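PDB 2BA9: putative aminooxidase from Propionibacterium acnes, which binds flavin-adenine dinucleotide and probably isomerises a polyunsaturated fatty acid to conjugated linoleic acid. Local coordinates for residues T34-T39 with P219-V224. Sequence-based numbering, arbitrary orientation.
Sequences TILERT and PAERNV. With FAD (flavin-adenine dinucleotide), chain D.
Glu37 and Glu221 meet through their backbones: the amide N of Glu37 donates to Glu221 O at 2.9 Å, and Glu221 N donates to Ile35 O at 2.8 Å. Both bonds are made by Glu221 and flank Leu36, giving a single Leu36-Glu221 beta bridge. Residues 219-224, in the loop between helix 204-215 and strand 226-230, thus run along the edge strand 33-36 on the side away from strand 9-12.

The side chain of Glu37 starts at this loop and ends at the cofactor. Its CB lies 3.5 Å from Glu221 O. CG is anti to the backbone N (chi1 170°), and the chain then bends at chi2 (59°), which carries the carboxylate away from the loop to the adenosine ribose of FAD. OE1 accepts from FAD O3B at 2.6 Å and also takes the backbone N of Ala14. OE2 accepts from FAD O2B. It is gripped further by Thr39 OG1 and Thr39 N, which come from opposite faces of the carboxylate plane. Both oxygens are therefore held, and the group is fixed in rotation.

An acidic residue at the end of the second strand, binding both adenosine ribose hydroxyls, is characteristic of the Rossmann-type dinucleotide fold. Ala14 probably lies within the glycine-rich turn of that fold.

Beyond Glu37 the loop turns at Asn223, whose backbone is left-handed. Val224 N donates to Glu37 O, and Asn223 N donates nearly straight to Thr39 O (2.8 Å, 175° at the hydrogen), from above the carbonyl plane. One water links Arg38 O with Asn223 OD1; another joins Ile35 N to Pro219 O. Apolar contacts lie along the strand: Ile35 CG2 touches Ala220 CB, and Leu36 CD2 meets Val224 CG1, each pair at 4.1 Å.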
ATOM      1  N   THR A  34     -19.609   1.874  13.640  1.00 26.51           N
ATOM      2  CA  THR A  34     -18.652   1.353  14.609  1.00 26.35           C
ATOM      3  C   THR A  34     -17.481   0.779  13.829  1.00 25.96           C
ATOM      4  O   THR A  34     -17.690   0.013  12.880  1.00 25.93           O
ATOM      5  CB  THR A  34     -19.277   0.229  15.487  1.00 26.49           C
ATOM      6  OG1 THR A  34     -20.351   0.772  16.268  1.00 28.16           O
ATOM      7  CG2 THR A  34     -18.247  -0.384  16.442  1.00 26.20           C
ATOM      8  N   ILE A  35     -16.263   1.170  14.207  1.00 25.23           N
ATOM      9  CA  ILE A  35     -15.051   0.620  13.611  1.00 25.14           C
ATOM     10  C   ILE A  35     -14.427  -0.422  14.535  1.00 24.84           C
ATOM     11  O   ILE A  35     -14.144  -0.146  15.704  1.00 25.32           O
ATOM     12  CB  ILE A  35     -13.994   1.695  13.303  1.00 25.10           C
ATOM     13  CG1 ILE A  35     -14.553   2.793  12.395  1.00 25.47           C
ATOM     14  CG2 ILE A  35     -12.775   1.046  12.623  1.00 25.14           C
ATOM     15  CD1 ILE A  35     -13.754   4.123  12.475  1.00 23.81           C
ATOM     16  N   LEU A  36     -14.192  -1.616  14.004  1.00 24.90           N
ATOM     17  CA  LEU A  36     -13.669  -2.728  14.805  1.00 24.80           C
ATOM     18  C   LEU A  36     -12.237  -3.101  14.393  1.00 25.10           C
ATOM     19  O   LEU A  36     -12.000  -3.563  13.266  1.00 24.91           O
ATOM     20  CB  LEU A  36     -14.589  -3.944  14.687  1.00 24.40           C
ATOM     21  CG  LEU A  36     -16.042  -3.746  15.094  1.00 23.61           C
ATOM     22  CD1 LEU A  36     -16.860  -4.961  14.692  1.00 21.19           C
ATOM     23  CD2 LEU A  36     -16.153  -3.480  16.583  1.00 23.27           C
ATOM     24  N   GLU A  37     -11.300  -2.900  15.328  1.00 25.40           N
ATOM     25  CA  GLU A  37      -9.869  -3.113  15.112  1.00 25.38           C
ATOM     26  C   GLU A  37      -9.346  -4.234  15.987  1.00 25.87           C
ATOM     27  O   GLU A  37      -9.583  -4.249  17.196  1.00 25.90           O
ATOM     28  CB  GLU A  37      -9.094  -1.834  15.428  1.00 25.60           C
ATOM     29  CG  GLU A  37      -7.592  -1.975  15.480  1.00 24.38           C
ATOM     30  CD  GLU A  37      -6.957  -2.480  14.189  1.00 25.21           C
ATOM     31  OE1 GLU A  37      -7.325  -2.032  13.082  1.00 25.57           O
ATOM     32  OE2 GLU A  37      -6.037  -3.309  14.292  1.00 25.60           O
ATOM     33  N   ARG A  38      -8.597  -5.141  15.364  1.00 26.45           N
ATOM     34  CA  ARG A  38      -8.066  -6.344  16.006  1.00 26.95           C
ATOM     35  C   ARG A  38      -6.963  -6.011  17.020  1.00 26.65           C
ATOM     36  O   ARG A  38      -6.940  -6.554  18.118  1.00 26.43           O
ATOM     37  CB  ARG A  38      -7.536  -7.311  14.927  1.00 27.43           C
ATOM     38  CG  ARG A  38      -7.083  -8.680  15.440  1.00 30.92           C
ATOM     39  CD  ARG A  38      -6.731  -9.676  14.303  1.00 34.26           C
ATOM     40  NE  ARG A  38      -5.843 -10.733  14.815  1.00 39.10           N
ATOM     41  CZ  ARG A  38      -4.946 -11.431  14.098  1.00 41.52           C
ATOM     42  NH1 ARG A  38      -4.813 -11.233  12.784  1.00 42.80           N
ATOM     43  NH2 ARG A  38      -4.174 -12.344  14.705  1.00 40.63           N
ATOM     44  N   THR A  39      -6.060  -5.102  16.656  1.00 26.50           N
ATOM     45  CA  THR A  39      -4.919  -4.764  17.507  1.00 26.25           C
ATOM     46  C   THR A  39      -5.289  -3.668  18.507  1.00 26.49           C
ATOM     47  O   THR A  39      -6.455  -3.247  18.584  1.00 26.22           O
ATOM     48  CB  THR A  39      -3.719  -4.263  16.678  1.00 26.34           C
ATOM     49  OG1 THR A  39      -3.979  -2.926  16.230  1.00 25.50           O
ATOM     50  CG2 THR A  39      -3.436  -5.188  15.475  1.00 25.48           C
ATOM     51  N   PRO A 219     -14.574   6.862  17.571  1.00 24.86           N
ATOM     52  CA  PRO A 219     -13.245   6.287  17.433  1.00 24.62           C
ATOM     53  C   PRO A 219     -13.247   4.750  17.429  1.00 24.67           C
ATOM     54  O   PRO A 219     -14.190   4.097  17.917  1.00 24.15           O
ATOM     55  CB  PRO A 219     -12.511   6.839  18.654  1.00 24.63           C
ATOM     56  CG  PRO A 219     -13.195   8.127  18.936  1.00 24.51           C
ATOM     57  CD  PRO A 219     -14.623   7.854  18.664  1.00 25.00           C
ATOM     58  N   ALA A 220     -12.203   4.166  16.857  1.00 24.64           N
ATOM     59  CA  ALA A 220     -12.154   2.717  16.720  1.00 24.53           C
ATOM     60  C   ALA A 220     -12.266   2.013  18.071  1.00 24.81           C
ATOM     61  O   ALA A 220     -11.711   2.465  19.075  1.00 24.66           O
ATOM     62  CB  ALA A 220     -10.885   2.278  16.008  1.00 24.47           C
ATOM     63  N   GLU A 221     -13.021   0.917  18.074  1.00 25.43           N
ATOM     64  CA  GLU A 221     -12.991  -0.076  19.145  1.00 25.56           C
ATOM     65  C   GLU A 221     -11.778  -0.983  18.907  1.00 25.66           C
ATOM     66  O   GLU A 221     -11.655  -1.566  17.840  1.00 26.65           O
ATOM     67  CB  GLU A 221     -14.268  -0.906  19.107  1.00 25.56           C
ATOM     68  CG  GLU A 221     -15.537  -0.071  19.234  1.00 27.58           C
ATOM     69  CD  GLU A 221     -15.926   0.250  20.674  1.00 30.91           C
ATOM     70  OE1 GLU A 221     -15.063   0.254  21.574  1.00 31.82           O
ATOM     71  OE2 GLU A 221     -17.128   0.511  20.903  1.00 37.19           O
ATOM     72  N   ARG A 222     -10.881  -1.094  19.885  1.00 25.21           N
ATOM     73  CA  ARG A 222      -9.626  -1.827  19.699  1.00 25.09           C
ATOM     74  C   ARG A 222      -9.707  -3.188  20.360  1.00 25.13           C
ATOM     75  O   ARG A 222     -10.697  -3.495  21.019  1.00 25.34           O
ATOM     76  CB  ARG A 222      -8.479  -1.021  20.288  1.00 24.76           C
ATOM     77  CG  ARG A 222      -8.490   0.407  19.791  1.00 25.03           C
ATOM     78  CD  ARG A 222      -7.182   1.109  20.024  1.00 24.24           C
ATOM     79  NE  ARG A 222      -7.349   2.544  19.858  1.00 23.73           N
ATOM     80  CZ  ARG A 222      -6.372   3.434  19.954  1.00 24.06           C
ATOM     81  NH1 ARG A 222      -5.140   3.048  20.253  1.00 23.12           N
ATOM     82  NH2 ARG A 222      -6.637   4.723  19.781  1.00 25.57           N
ATOM     83  N   ASN A 223      -8.668  -4.000  20.179  1.00 24.93           N
ATOM     84  CA  ASN A 223      -8.577  -5.311  20.819  1.00 25.16           C
ATOM     85  C   ASN A 223      -9.813  -6.191  20.618  1.00 25.31           C
ATOM     86  O   ASN A 223     -10.153  -7.013  21.478  1.00 25.44           O
ATOM     87  CB  ASN A 223      -8.272  -5.133  22.308  1.00 24.98           C
ATOM     88  CG  ASN A 223      -7.018  -4.339  22.524  1.00 25.43           C
ATOM     89  OD1 ASN A 223      -5.920  -4.835  22.275  1.00 24.95           O
ATOM     90  ND2 ASN A 223      -7.166  -3.083  22.933  1.00 24.39           N
ATOM     91  N   VAL A 224     -10.466  -6.018  19.471  1.00 25.18           N
ATOM     92  CA  VAL A 224     -11.669  -6.764  19.143  1.00 25.28           C
ATOM     93  C   VAL A 224     -11.320  -7.996  18.312  1.00 25.38           C
ATOM     94  O   VAL A 224     -10.945  -7.890  17.142  1.00 25.15           O
ATOM     95  CB  VAL A 224     -12.699  -5.875  18.422  1.00 25.33           C
ATOM     96  CG1 VAL A 224     -13.952  -6.677  18.025  1.00 24.82           C
ATOM     97  CG2 VAL A 224     -13.083  -4.686  19.316  1.00 26.61           C
TER
HETATM   98  PA  FAD D 500      -3.906  -1.643   6.574  1.00 19.59           P
HETATM   99  O1A FAD D 500      -3.040  -0.418   6.611  1.00 19.96           O
HETATM  100  O2A FAD D 500      -3.195  -2.978   6.492  1.00 19.83           O
HETATM  101  O5B FAD D 500      -4.787  -1.684   7.910  1.00 20.92           O
HETATM  102  C5B FAD D 500      -5.715  -2.735   8.044  1.00 23.05           C
HETATM  103  C4B FAD D 500      -6.279  -2.753   9.449  1.00 23.62           C
HETATM  104  O4B FAD D 500      -7.234  -3.791   9.544  1.00 24.57           O
HETATM  105  C3B FAD D 500      -5.192  -2.990  10.499  1.00 23.93           C
HETATM  106  O3B FAD D 500      -5.247  -1.983  11.484  1.00 23.63           O
HETATM  107  C2B FAD D 500      -5.505  -4.369  11.030  1.00 24.35           C
HETATM  108  O2B FAD D 500      -5.051  -4.570  12.369  1.00 24.46           O
HETATM  109  C1B FAD D 500      -7.018  -4.465  10.763  1.00 24.38           C
HETATM  110  N9A FAD D 500      -7.441  -5.875  10.713  1.00 23.97           N
HETATM  111  C8A FAD D 500      -6.920  -6.882   9.928  1.00 24.64           C
HETATM  112  N7A FAD D 500      -7.579  -8.042  10.207  1.00 23.58           N
HETATM  113  C5A FAD D 500      -8.516  -7.783  11.160  1.00 24.46           C
HETATM  114  C6A FAD D 500      -9.459  -8.588  11.832  1.00 23.92           C
HETATM  115  N6A FAD D 500      -9.813  -9.797  11.288  1.00 23.78           N
HETATM  116  N1A FAD D 500     -10.310  -7.991  12.756  1.00 24.67           N
HETATM  117  C2A FAD D 500     -10.202  -6.643  13.070  1.00 25.15           C
HETATM  118  N3A FAD D 500      -9.265  -5.863  12.405  1.00 24.60           N
HETATM  119  C4A FAD D 500      -8.427  -6.420  11.487  1.00 24.25           C
HETATM  120  N1  FAD D 500       1.538   3.901   1.254  1.00 25.89           N
HETATM  121  C2  FAD D 500       1.682   5.100   0.585  1.00 28.77           C
HETATM  122  O2  FAD D 500       0.686   5.735   0.242  1.00 25.85           O
HETATM  123  N3  FAD D 500       2.946   5.565   0.277  1.00 29.83           N
HETATM  124  C4  FAD D 500       4.062   4.853   0.664  1.00 29.28           C
HETATM  125  O4  FAD D 500       5.182   5.309   0.388  1.00 30.85           O
HETATM  126  C4X FAD D 500       3.918   3.645   1.355  1.00 27.21           C
HETATM  127  N5  FAD D 500       5.014   2.891   1.738  1.00 24.38           N
HETATM  128  C5X FAD D 500       4.887   1.787   2.559  1.00 24.27           C
HETATM  129  C6  FAD D 500       6.015   1.132   3.046  1.00 23.47           C
HETATM  130  C7  FAD D 500       5.871   0.044   3.903  1.00 23.93           C
HETATM  131  C7M FAD D 500       7.111  -0.627   4.423  1.00 23.84           C
HETATM  132  C8  FAD D 500       4.599  -0.395   4.261  1.00 23.67           C
HETATM  133  C8M FAD D 500       4.390  -1.562   5.177  1.00 22.83           C
HETATM  134  C9  FAD D 500       3.477   0.263   3.764  1.00 23.66           C
HETATM  135  C9A FAD D 500       3.604   1.353   2.902  1.00 24.16           C
HETATM  136  N10 FAD D 500       2.484   2.020   2.370  1.00 23.80           N
HETATM  137  C10 FAD D 500       2.639   3.190   1.663  1.00 25.30           C
HETATM  138  C1' FAD D 500       1.166   1.331   2.252  1.00 20.63           C
HETATM  139  C2' FAD D 500       0.157   1.852   3.268  1.00 19.91           C
HETATM  140  O2' FAD D 500       0.704   1.914   4.581  1.00 21.29           O
HETATM  141  C3' FAD D 500      -1.054   0.933   3.220  1.00 20.46           C
HETATM  142  O3' FAD D 500      -1.481   0.785   1.864  1.00 20.43           O
HETATM  143  C4' FAD D 500      -2.178   1.467   4.093  1.00 20.53           C
HETATM  144  O4' FAD D 500      -1.855   1.358   5.474  1.00 24.59           O
HETATM  145  C5' FAD D 500      -3.453   0.711   3.752  1.00 21.46           C
HETATM  146  O5' FAD D 500      -4.429   0.948   4.726  1.00 20.30           O
HETATM  147  P   FAD D 500      -5.634  -0.114   4.941  1.00 20.53           P
HETATM  148  O1P FAD D 500      -6.527   0.324   6.087  1.00 20.58           O
HETATM  149  O2P FAD D 500      -6.374  -0.231   3.654  1.00 23.73           O
HETATM  150  O3P FAD D 500      -4.944  -1.503   5.356  1.00 21.28           O
HETATM  151  O   HOH W   1     -16.015   2.991  16.337  1.00 24.00           O
HETATM  152  O   HOH W   2      -5.103  -6.760  20.514  1.00 30.45           O